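Long-range contact in uncharacterized protein Ta0194 (Thermoplasma acidophilum DSM 1728, PDB 3BDI), which is of unknown function but is probably a cytoplasmic hydrolase of the alpha/beta hydrolase superfamily, a member of the ABHD14 family: residues F38-Y52 with P187-V201. Numbering follows the deposited sequence. Where two conformers were deposited one is given.
Sequences FTSMDWDKADLFNNY and PVYIEKPEEFVRITV. Unlike the reference sequence in segment 187-201: Glu-191 (reference Lys).
Two helices on one side of an alpha/beta hydrolase sheet meet here: the start of helix 48-53, with the turns leading into it, and residues 193-201 of the C-terminal helix, with the short helix 188-191 before it. The axes of segments 48-52 and 193-201 run 11.0 Å apart at closest approach and cross at -32°, a gap that side chains bridge. Trp-43 turns an edge of its six-membered ring toward Tyr-189, CZ3 lying over the centre of the tyrosine face, 3.6 Å above its plane, with the planes at 55°; two broad flat rings suit this gap. The Tyr-189 ring gets there with chi1 at 49°, CG between its own backbone N and carbonyl carbon. Nearer the surface, Ile-190 sets its CD1 methyl over one face of Phe-38, a CH-pi contact 3.6 Å from the ring centroid. Lys-45, exposed but long enough to reach, bends at chi2 and chi4 and brings NZ to Ile-190 O (2.7 Å). One water receives the N-H of Ala-46 and donates to Asp-42 O and Tyr-189 O, satisfying three backbone groups. Alanine suits the closest backbone approach, its CB resting 3.7 Å from CB of Pro-193. Branched Val-197 can meet both Leu-48 and Asn-51. Farther along, Tyr-52 OH donates to Thr-200 OG1 at 2.8 Å, in the plane of the ring; the threonine hydroxyl in turn donates to Phe-196 O, a short chain of two hydrogen bonds between three buried residues. A phenylalanine in place of Tyr-52 would probably leave Thr-200 OG1 without its donor in a buried spot. Pro-187 touches a probable Ser-108, His-186, Asp-158 triad, and Trp-43 and Phe-196 both pack on Met-105 of strand 102-107, consistent with the helix-covered sheet of the alpha/beta hydrolase fold.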
loop_
_atom_site.group_PDB
_atom_site.type_symbol
_atom_site.label_atom_id
_atom_site.label_comp_id
_atom_site.label_asym_id
_atom_site.label_seq_id
_atom_site.Cartn_x
_atom_site.Cartn_y
_atom_site.Cartn_z
ATOM N N PHE A 38 -2.123 10.802 6.519
ATOM C CA PHE A 38 -0.977 11.179 5.670
ATOM C C PHE A 38 -1.409 11.185 4.208
ATOM O O PHE A 38 -2.589 10.961 3.884
ATOM C CB PHE A 38 0.180 10.218 5.912
ATOM C CG PHE A 38 0.599 10.185 7.378
ATOM C CD1 PHE A 38 1.232 11.300 7.924
ATOM C CD2 PHE A 38 0.290 9.107 8.207
ATOM C CE1 PHE A 38 1.557 11.346 9.268
ATOM C CE2 PHE A 38 0.632 9.158 9.565
ATOM C CZ PHE A 38 1.248 10.276 10.080
ATOM N N THR A 39 -0.480 11.563 3.334
ATOM C CA THR A 39 -0.757 11.576 1.908
ATOM C C THR A 39 0.401 10.982 1.148
ATOM O O THR A 39 1.403 10.541 1.741
ATOM C CB THR A 39 -1.055 13.019 1.376
ATOM O OG1 THR A 39 0.140 13.813 1.240
ATOM C CG2 THR A 39 -2.063 13.748 2.237
ATOM N N SER A 40 0.336 11.031 -0.194
ATOM C CA SER A 40 1.438 10.573 -1.026
ATOM C C SER A 40 2.707 11.395 -0.837
ATOM O O SER A 40 3.805 10.901 -1.180
ATOM C CB SER A 40 1.039 10.582 -2.490
ATOM O OG SER A 40 0.799 11.898 -2.920
HETATM N N MSE A 41 2.602 12.610 -0.282
HETATM C CA MSE A 41 3.799 13.412 0.031
HETATM C C MSE A 41 4.639 12.783 1.136
HETATM O O MSE A 41 5.865 12.957 1.161
HETATM C CB MSE A 41 3.430 14.844 0.405
HETATM C CG MSE A 41 2.660 15.587 -0.650
HETATM SE SE MSE A 41 3.673 15.867 -2.287
HETATM C CE MSE A 41 5.053 16.957 -1.534
ATOM N N ASP A 42 4.005 12.029 2.025
ATOM C CA ASP A 42 4.700 11.583 3.220
ATOM C C ASP A 42 5.668 10.438 2.988
ATOM O O ASP A 42 6.497 10.144 3.853
ATOM C CB ASP A 42 3.687 11.286 4.303
ATOM C CG ASP A 42 3.044 12.532 4.784
ATOM O OD1 ASP A 42 3.729 13.319 5.484
ATOM O OD2 ASP A 42 1.875 12.807 4.482
ATOM N N TRP A 43 5.624 9.788 1.827
ATOM C CA TRP A 43 6.572 8.786 1.446
ATOM C C TRP A 43 7.963 9.435 1.194
ATOM O O TRP A 43 8.938 8.682 1.039
ATOM C CB TRP A 43 6.106 8.056 0.162
ATOM C CG TRP A 43 4.720 7.467 0.191
ATOM C CD1 TRP A 43 3.748 7.723 -0.725
ATOM C CD2 TRP A 43 4.146 6.524 1.140
ATOM N NE1 TRP A 43 2.606 7.015 -0.410
ATOM C CE2 TRP A 43 2.813 6.285 0.729
ATOM C CE3 TRP A 43 4.592 5.939 2.336
ATOM C CZ2 TRP A 43 1.979 5.405 1.391
ATOM C CZ3 TRP A 43 3.745 5.057 2.997
ATOM C CH2 TRP A 43 2.430 4.814 2.517
ATOM N N ASP A 44 8.043 10.755 1.127
ATOM C CA ASP A 44 9.344 11.453 1.007
ATOM C C ASP A 44 10.224 11.094 2.202
ATOM O O ASP A 44 11.453 11.069 2.079
ATOM C CB ASP A 44 9.177 12.998 1.043
ATOM C CG ASP A 44 8.712 13.632 -0.252
ATOM O OD1 ASP A 44 8.692 12.922 -1.267
ATOM O OD2 ASP A 44 8.433 14.870 -0.172
ATOM N N LYS A 45 9.647 10.885 3.385
ATOM C CA LYS A 45 10.483 10.770 4.580
ATOM C C LYS A 45 11.416 9.564 4.478
ATOM O O LYS A 45 12.547 9.633 4.969
ATOM C CB LYS A 45 9.577 10.645 5.819
ATOM C CG LYS A 45 10.273 10.492 7.131
ATOM C CD LYS A 45 11.068 11.729 7.540
ATOM C CE LYS A 45 11.935 11.449 8.747
ATOM N NZ LYS A 45 11.047 11.185 9.956
ATOM N N ALA A 46 10.935 8.463 3.886
ATOM C CA ALA A 46 11.739 7.285 3.666
ATOM C C ALA A 46 12.275 7.154 2.263
ATOM O O ALA A 46 12.850 6.109 1.895
ATOM C CB ALA A 46 10.903 6.040 4.054
ATOM N N ASP A 47 12.135 8.214 1.464
ATOM C CA ASP A 47 12.693 8.251 0.111
ATOM C C ASP A 47 12.266 7.005 -0.672
ATOM O O ASP A 47 13.072 6.384 -1.365
ATOM C CB ASP A 47 14.233 8.390 0.217
ATOM C CG ASP A 47 14.929 8.806 -1.096
ATOM O OD1 ASP A 47 14.295 9.358 -1.971
ATOM O OD2 ASP A 47 16.149 8.537 -1.204
ATOM N N LEU A 48 10.979 6.623 -0.599
ATOM C CA LEU A 48 10.533 5.340 -1.167
ATOM C C LEU A 48 10.575 5.263 -2.663
ATOM O O LEU A 48 10.795 4.196 -3.211
ATOM C CB LEU A 48 9.170 4.956 -0.628
ATOM C CG LEU A 48 9.021 4.750 0.876
ATOM C CD1 LEU A 48 7.615 4.238 1.226
ATOM C CD2 LEU A 48 10.065 3.760 1.371
ATOM N N PHE A 49 10.422 6.397 -3.351
ATOM C CA PHE A 49 10.435 6.344 -4.804
ATOM C C PHE A 49 11.824 5.934 -5.283
ATOM O O PHE A 49 11.952 4.973 -6.042
ATOM C CB PHE A 49 9.945 7.641 -5.485
ATOM C CG PHE A 49 8.550 8.021 -5.080
ATOM C CD1 PHE A 49 8.341 8.796 -3.931
ATOM C CD2 PHE A 49 7.471 7.604 -5.817
ATOM C CE1 PHE A 49 7.081 9.163 -3.512
ATOM C CE2 PHE A 49 6.161 7.942 -5.368
ATOM C CZ PHE A 49 6.000 8.704 -4.193
ATOM N N ASN A 50 12.839 6.633 -4.805
ATOM C CA ASN A 50 14.213 6.297 -5.189
ATOM C C ASN A 50 14.573 4.904 -4.697
ATOM O O ASN A 50 15.190 4.137 -5.445
ATOM C CB ASN A 50 15.230 7.328 -4.736
ATOM C CG ASN A 50 15.155 8.587 -5.511
ATOM O OD1 ASN A 50 15.265 8.566 -6.748
ATOM N ND2 ASN A 50 14.979 9.717 -4.812
ATOM N N ASN A 51 14.252 4.555 -3.472
ATOM C CA ASN A 51 14.648 3.238 -2.959
ATOM C C ASN A 51 14.010 2.044 -3.674
ATOM O O ASN A 51 14.651 0.984 -3.853
ATOM C CB ASN A 51 14.413 3.145 -1.448
ATOM C CG ASN A 51 15.498 3.843 -0.662
ATOM O OD1 ASN A 51 16.668 3.455 -0.755
ATOM N ND2 ASN A 51 15.118 4.745 0.207
ATOM N N TYR A 52 12.749 2.162 -4.074
ATOM C CA TYR A 52 12.110 1.075 -4.827
ATOM C C TYR A 52 12.440 1.091 -6.283
ATOM O O TYR A 52 12.527 0.021 -6.904
ATOM C CB TYR A 52 10.614 1.034 -4.598
ATOM C CG TYR A 52 10.178 0.835 -3.165
ATOM C CD1 TYR A 52 11.010 0.226 -2.201
ATOM C CD2 TYR A 52 8.915 1.261 -2.714
ATOM C CE1 TYR A 52 10.609 0.083 -0.906
ATOM C CE2 TYR A 52 8.503 1.080 -1.411
ATOM C CZ TYR A 52 9.360 0.503 -0.482
ATOM O OH TYR A 52 8.898 0.390 0.792
ATOM N N PRO A 187 2.976 4.723 12.333
ATOM C CA PRO A 187 3.577 5.117 10.999
ATOM C C PRO A 187 5.108 4.857 10.852
ATOM O O PRO A 187 5.991 5.729 10.982
ATOM C CB PRO A 187 3.315 6.611 10.923
ATOM C CG PRO A 187 3.254 7.025 12.229
ATOM C CD PRO A 187 2.776 5.930 13.130
ATOM N N VAL A 188 5.382 3.603 10.603
ATOM C CA VAL A 188 6.718 3.127 10.702
ATOM C C VAL A 188 7.653 3.788 9.700
ATOM O O VAL A 188 8.841 4.026 9.975
ATOM C CB VAL A 188 6.765 1.557 10.533
ATOM C CG1 VAL A 188 8.175 1.040 10.741
ATOM C CG2 VAL A 188 5.779 0.856 11.518
ATOM N N TYR A 189 7.105 4.033 8.511
ATOM C CA TYR A 189 7.806 4.658 7.387
ATOM C C TYR A 189 8.120 6.148 7.640
ATOM O O TYR A 189 8.831 6.764 6.869
ATOM C CB TYR A 189 6.984 4.469 6.068
ATOM C CG TYR A 189 5.560 4.856 6.300
ATOM C CD1 TYR A 189 5.126 6.161 6.144
ATOM C CD2 TYR A 189 4.656 3.938 6.801
ATOM C CE1 TYR A 189 3.834 6.531 6.466
ATOM C CE2 TYR A 189 3.381 4.299 7.137
ATOM C CZ TYR A 189 2.949 5.589 6.975
ATOM O OH TYR A 189 1.699 6.056 7.331
ATOM N N ILE A 190 7.584 6.711 8.722
ATOM C CA ILE A 190 7.930 8.069 9.165
ATOM C C ILE A 190 8.869 8.019 10.364
ATOM O O ILE A 190 9.848 8.765 10.440
ATOM C CB ILE A 190 6.679 8.880 9.515
ATOM C CG1 ILE A 190 5.915 9.213 8.212
ATOM C CG2 ILE A 190 7.042 10.195 10.211
ATOM C CD1 ILE A 190 4.510 9.849 8.424
ATOM N N GLU A 191 8.595 7.145 11.335
ATOM C CA GLU A 191 9.348 7.184 12.565
ATOM C C GLU A 191 10.653 6.396 12.511
ATOM O O GLU A 191 11.596 6.745 13.193
ATOM C CB GLU A 191 8.503 6.632 13.716
ATOM C CG GLU A 191 7.279 7.462 13.989
ATOM C CD GLU A 191 6.409 6.960 15.129
ATOM O OE1 GLU A 191 6.955 6.309 16.054
ATOM O OE2 GLU A 191 5.197 7.292 15.131
ATOM N N LYS A 192 10.715 5.315 11.736
ATOM C CA LYS A 192 11.928 4.494 11.554
ATOM C C LYS A 192 12.133 4.258 10.051
ATOM O O LYS A 192 12.096 3.127 9.560
ATOM C CB LYS A 192 11.842 3.175 12.338
ATOM C CG LYS A 192 11.985 3.361 13.838
ATOM C CD LYS A 192 13.438 3.659 14.211
ATOM C CE LYS A 192 13.607 3.960 15.666
ATOM N NZ LYS A 192 14.977 4.614 15.916
ATOM N N PRO A 193 12.347 5.340 9.293
ATOM C CA PRO A 193 12.383 5.197 7.866
ATOM C C PRO A 193 13.493 4.316 7.327
ATOM O O PRO A 193 13.291 3.586 6.345
ATOM C CB PRO A 193 12.537 6.643 7.371
ATOM C CG PRO A 193 13.059 7.399 8.509
ATOM C CD PRO A 193 12.510 6.743 9.721
ATOM N N GLU A 194 14.673 4.367 7.940
ATOM C CA GLU A 194 15.795 3.559 7.455
ATOM C C GLU A 194 15.495 2.076 7.570
ATOM O O GLU A 194 15.681 1.316 6.618
ATOM C CB GLU A 194 17.097 3.941 8.178
ATOM C CG GLU A 194 17.672 5.287 7.742
ATOM N N GLU A 195 14.995 1.663 8.722
ATOM C CA GLU A 195 14.666 0.268 8.954
ATOM C C GLU A 195 13.471 -0.163 8.097
ATOM O O GLU A 195 13.476 -1.234 7.530
ATOM C CB GLU A 195 14.429 0.001 10.437
ATOM C CG GLU A 195 14.298 -1.446 10.824
ATOM C CD GLU A 195 15.529 -2.328 10.533
ATOM O OE1 GLU A 195 16.606 -1.862 10.059
ATOM O OE2 GLU A 195 15.358 -3.537 10.776
ATOM N N PHE A 196 12.498 0.719 7.925
ATOM C CA PHE A 196 11.412 0.469 7.004
ATOM C C PHE A 196 11.920 0.152 5.601
ATOM O O PHE A 196 11.426 -0.808 4.963
ATOM C CB PHE A 196 10.423 1.635 6.992
ATOM C CG PHE A 196 9.184 1.332 6.205
ATOM C CD1 PHE A 196 8.126 0.698 6.797
ATOM C CD2 PHE A 196 9.107 1.636 4.858
ATOM C CE1 PHE A 196 6.986 0.365 6.055
ATOM C CE2 PHE A 196 7.956 1.336 4.106
ATOM C CZ PHE A 196 6.912 0.674 4.714
ATOM N N VAL A 197 12.850 0.959 5.085
ATOM C CA VAL A 197 13.431 0.729 3.794
ATOM C C VAL A 197 14.210 -0.574 3.767
ATOM O O VAL A 197 14.066 -1.365 2.816
ATOM C CB VAL A 197 14.299 1.894 3.375
ATOM C CG1 VAL A 197 15.184 1.554 2.189
ATOM C CG2 VAL A 197 13.397 3.096 3.056
ATOM N N ARG A 198 15.004 -0.850 4.787
ATOM C CA ARG A 198 15.837 -2.067 4.752
ATOM C C ARG A 198 14.952 -3.298 4.634
ATOM O O ARG A 198 15.203 -4.198 3.825
ATOM C CB ARG A 198 16.677 -2.144 6.020
ATOM C CG ARG A 198 17.730 -3.249 5.976
ATOM C CD ARG A 198 18.532 -3.367 7.263
ATOM N NE ARG A 198 17.730 -3.872 8.377
ATOM C CZ ARG A 198 17.308 -5.130 8.513
ATOM N NH1 ARG A 198 17.617 -6.060 7.617
ATOM N NH2 ARG A 198 16.577 -5.471 9.566
ATOM N N ILE A 199 13.896 -3.345 5.438
ATOM C CA ILE A 199 13.010 -4.502 5.494
ATOM C C ILE A 199 12.186 -4.617 4.200
ATOM O O ILE A 199 12.041 -5.712 3.621
ATOM C CB ILE A 199 12.070 -4.436 6.717
ATOM C CG1 ILE A 199 12.860 -4.619 8.013
ATOM C CG2 ILE A 199 10.906 -5.464 6.596
ATOM C CD1 ILE A 199 12.073 -4.027 9.188
ATOM N N THR A 200 11.603 -3.507 3.711
ATOM C CA THR A 200 10.759 -3.579 2.534
ATOM C C THR A 200 11.563 -3.848 1.268
ATOM O O THR A 200 11.140 -4.613 0.423
ATOM C CB THR A 200 9.838 -2.368 2.353
ATOM O OG1 THR A 200 10.628 -1.159 2.268
ATOM C CG2 THR A 200 8.749 -2.317 3.480
ATOM N N VAL A 201 12.749 -3.268 1.141
ATOM C CA VAL A 201 13.618 -3.567 0.020
ATOM C C VAL A 201 14.023 -5.049 0.028
ATOM O O VAL A 201 14.053 -5.699 -1.020
ATOM C CB VAL A 201 14.845 -2.628 -0.016
ATOM C CG1 VAL A 201 15.941 -3.147 -0.975
ATOM C CG2 VAL A 201 14.411 -1.211 -0.409
HETATM O O HOH W 1 8.003 7.724 4.282
#